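Local coordinates for protein ricin B lectin (Clostridium thermocellum, PDB 3VSF) that is an exo-beta-1,3-galactanase of glycoside hydrolase family 43, probably cleaving galactose units from the ends of beta-1,3-galactan, and carries a galactose-binding beta-trefoil module, at residues I117-V122 and S184-V189. Sequence-based numbering, arbitrary orientation.
Sequences IERPKV and SRDCNV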
loop_
_atom_site.group_PDB
_atom_site.type_symbol
_atom_site.label_atom_id
_atom_site.label_comp_id
_atom_site.label_asym_id
_atom_site.label_seq_id
_atom_site.Cartn_x
_atom_site.Cartn_y
_atom_site.Cartn_z
ATOM N N ILE A 117 -1.427 8.311 -21.914
ATOM C CA ILE A 117 -0.761 8.907 -20.763
ATOM C C ILE A 117 -1.155 8.181 -19.484
ATOM O O ILE A 117 -2.338 8.024 -19.187
ATOM C CB ILE A 117 -1.069 10.407 -20.625
ATOM C CG1 ILE A 117 -0.202 11.210 -21.595
ATOM C CG2 ILE A 117 -0.815 10.872 -19.202
ATOM C CD1 ILE A 117 -0.139 12.684 -21.278
ATOM N N GLU A 118 -0.155 7.733 -18.734
ATOM C CA GLU A 118 -0.407 6.972 -17.520
ATOM C C GLU A 118 0.611 7.285 -16.429
ATOM O O GLU A 118 1.738 7.694 -16.713
ATOM C CB GLU A 118 -0.434 5.473 -17.825
ATOM C CG GLU A 118 0.822 4.941 -18.498
ATOM C CD GLU A 118 0.621 3.558 -19.095
ATOM O OE1 GLU A 118 1.585 2.763 -19.101
ATOM O OE2 GLU A 118 -0.500 3.267 -19.562
ATOM N N ARG A 119 0.197 7.090 -15.181
ATOM C CA ARG A 119 1.040 7.369 -14.022
ATOM C C ARG A 119 1.540 8.811 -13.980
ATOM O O ARG A 119 2.745 9.051 -13.903
ATOM C CB ARG A 119 2.219 6.393 -13.967
ATOM C CG ARG A 119 1.793 4.941 -13.891
ATOM C CD ARG A 119 2.970 4.023 -13.626
ATOM N NE ARG A 119 2.526 2.656 -13.381
ATOM C CZ ARG A 119 2.047 2.226 -12.219
ATOM N NH1 ARG A 119 1.949 3.061 -11.192
ATOM N NH2 ARG A 119 1.662 0.965 -12.082
ATOM N N PRO A 120 0.611 9.778 -14.027
ATOM C CA PRO A 120 0.981 11.191 -13.915
ATOM C C PRO A 120 1.244 11.580 -12.464
ATOM O O PRO A 120 0.426 11.290 -11.591
ATOM C CB PRO A 120 -0.265 11.911 -14.432
ATOM C CG PRO A 120 -1.384 10.998 -14.083
ATOM C CD PRO A 120 -0.839 9.602 -14.224
ATOM N N LYS A 121 2.378 12.226 -12.214
ATOM C CA LYS A 121 2.731 12.654 -10.865
ATOM C C LYS A 121 2.987 14.157 -10.828
ATOM O O LYS A 121 3.433 14.743 -11.814
ATOM C CB LYS A 121 3.965 11.898 -10.371
ATOM C CG LYS A 121 3.823 10.385 -10.406
ATOM C CD LYS A 121 2.666 9.917 -9.539
ATOM C CE LYS A 121 2.524 8.404 -9.574
ATOM N NZ LYS A 121 2.237 7.898 -10.944
ATOM N N VAL A 122 2.701 14.776 -9.686
ATOM C CA VAL A 122 2.904 16.213 -9.526
ATOM C C VAL A 122 3.811 16.528 -8.341
ATOM O O VAL A 122 3.632 15.993 -7.247
ATOM C CB VAL A 122 1.566 16.959 -9.357
ATOM C CG1 VAL A 122 1.807 18.387 -8.894
ATOM C CG2 VAL A 122 0.779 16.938 -10.658
ATOM N N SER A 184 11.500 5.225 -21.230
ATOM C CA SER A 184 10.885 5.722 -20.005
ATOM C C SER A 184 9.396 5.400 -19.961
ATOM O O SER A 184 8.584 6.098 -20.569
ATOM C CB SER A 184 11.100 7.231 -19.875
ATOM O OG SER A 184 10.417 7.752 -18.749
ATOM N N ARG A 185 9.045 4.341 -19.239
ATOM C CA ARG A 185 7.646 3.948 -19.093
ATOM C C ARG A 185 7.104 4.305 -17.711
ATOM O O ARG A 185 6.948 5.482 -17.389
ATOM C CB ARG A 185 7.468 2.455 -19.384
ATOM C CG ARG A 185 7.746 2.080 -20.832
ATOM C CD ARG A 185 7.049 0.785 -21.217
ATOM N NE ARG A 185 7.075 0.558 -22.659
ATOM C CZ ARG A 185 7.918 -0.265 -23.273
ATOM N NH1 ARG A 185 8.811 -0.949 -22.570
ATOM N NH2 ARG A 185 7.867 -0.407 -24.591
ATOM N N ASP A 186 6.809 3.291 -16.902
ATOM C CA ASP A 186 6.318 3.521 -15.546
ATOM C C ASP A 186 7.258 4.460 -14.801
ATOM O O ASP A 186 8.463 4.221 -14.739
ATOM C CB ASP A 186 6.168 2.200 -14.790
ATOM C CG ASP A 186 5.009 1.365 -15.299
ATOM O OD1 ASP A 186 4.625 1.535 -16.476
ATOM O OD2 ASP A 186 4.483 0.538 -14.523
ATOM N N CYS A 187 6.704 5.529 -14.238
ATOM C CA CYS A 187 7.522 6.579 -13.645
ATOM C C CYS A 187 6.977 7.086 -12.313
ATOM O O CYS A 187 5.916 6.661 -11.857
ATOM C CB CYS A 187 7.646 7.753 -14.614
ATOM S SG CYS A 187 6.069 8.554 -14.982
ATOM N N ASN A 188 7.719 8.006 -11.702
ATOM C CA ASN A 188 7.312 8.639 -10.454
ATOM C C ASN A 188 8.267 9.775 -10.094
ATOM O O ASN A 188 9.408 9.800 -10.552
ATOM C CB ASN A 188 7.257 7.613 -9.322
ATOM C CG ASN A 188 6.199 7.941 -8.288
ATOM O OD1 ASN A 188 5.870 9.107 -8.068
ATOM N ND2 ASN A 188 5.653 6.912 -7.651
ATOM N N VAL A 189 7.798 10.714 -9.277
ATOM C CA VAL A 189 8.609 11.868 -8.900
ATOM C C VAL A 189 8.913 11.894 -7.405
ATOM O O VAL A 189 8.183 11.314 -6.601
ATOM C CB VAL A 189 7.929 13.191 -9.294
ATOM C CG1 VAL A 189 7.737 13.260 -10.800
ATOM C CG2 VAL A 189 6.598 13.338 -8.574
#
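Arg119 and Asp186 join two neighbouring blades of the five-bladed beta-propeller, the fold of family 43 glycoside hydrolases. Strand 116-124 and strand 187-191 are each the first strand of a four-stranded antiparallel blade; their contacting parts run side by side at 9°, with axes 6.5 Å apart, and meet through side chains.

The charged contact sits just before strand 187-191 begins. Arg119 stretches from CG to NE, and its NE gives a weak, bent hydrogen bond to Asp186 OD2 at 3.1 Å, part of a salt bridge. The guanidinium and carboxylate planes are turned 47° from each other, and CD of Arg119 lies against the carboxylate carbon. NH1 of the same group makes a weak hydrogen bond to the carbonyl of Pro289, in the last blade. Glu118 OE1 comes within 4.2 Å of Asp186 OD1, a like-charge approach probably eased by the salt bridge of Glu118 with Arg77 and by Arg119 beside Asp186.

Further along the strands, Lys121 packs on Asn188. Bent at chi2 (-60°) and again at chi4, its chain folds over the Asn188 amide, CG reaching OD1 at 3.4 Å, while NZ hydrogen-bonds to the carbonyl of Gly60. The amide is held at both ends: ND2 donates to the carbonyl of Pro237, and OD1 accepts from Val189 N at 2.8 Å.

Between the charged pair and Lys121, Cys187 SG lies 3.5 Å from Arg119 O. Nonpolar packing finishes the seam, where the CG2 methyl of Val189 rests against Lys121 CB at 3.5 Å.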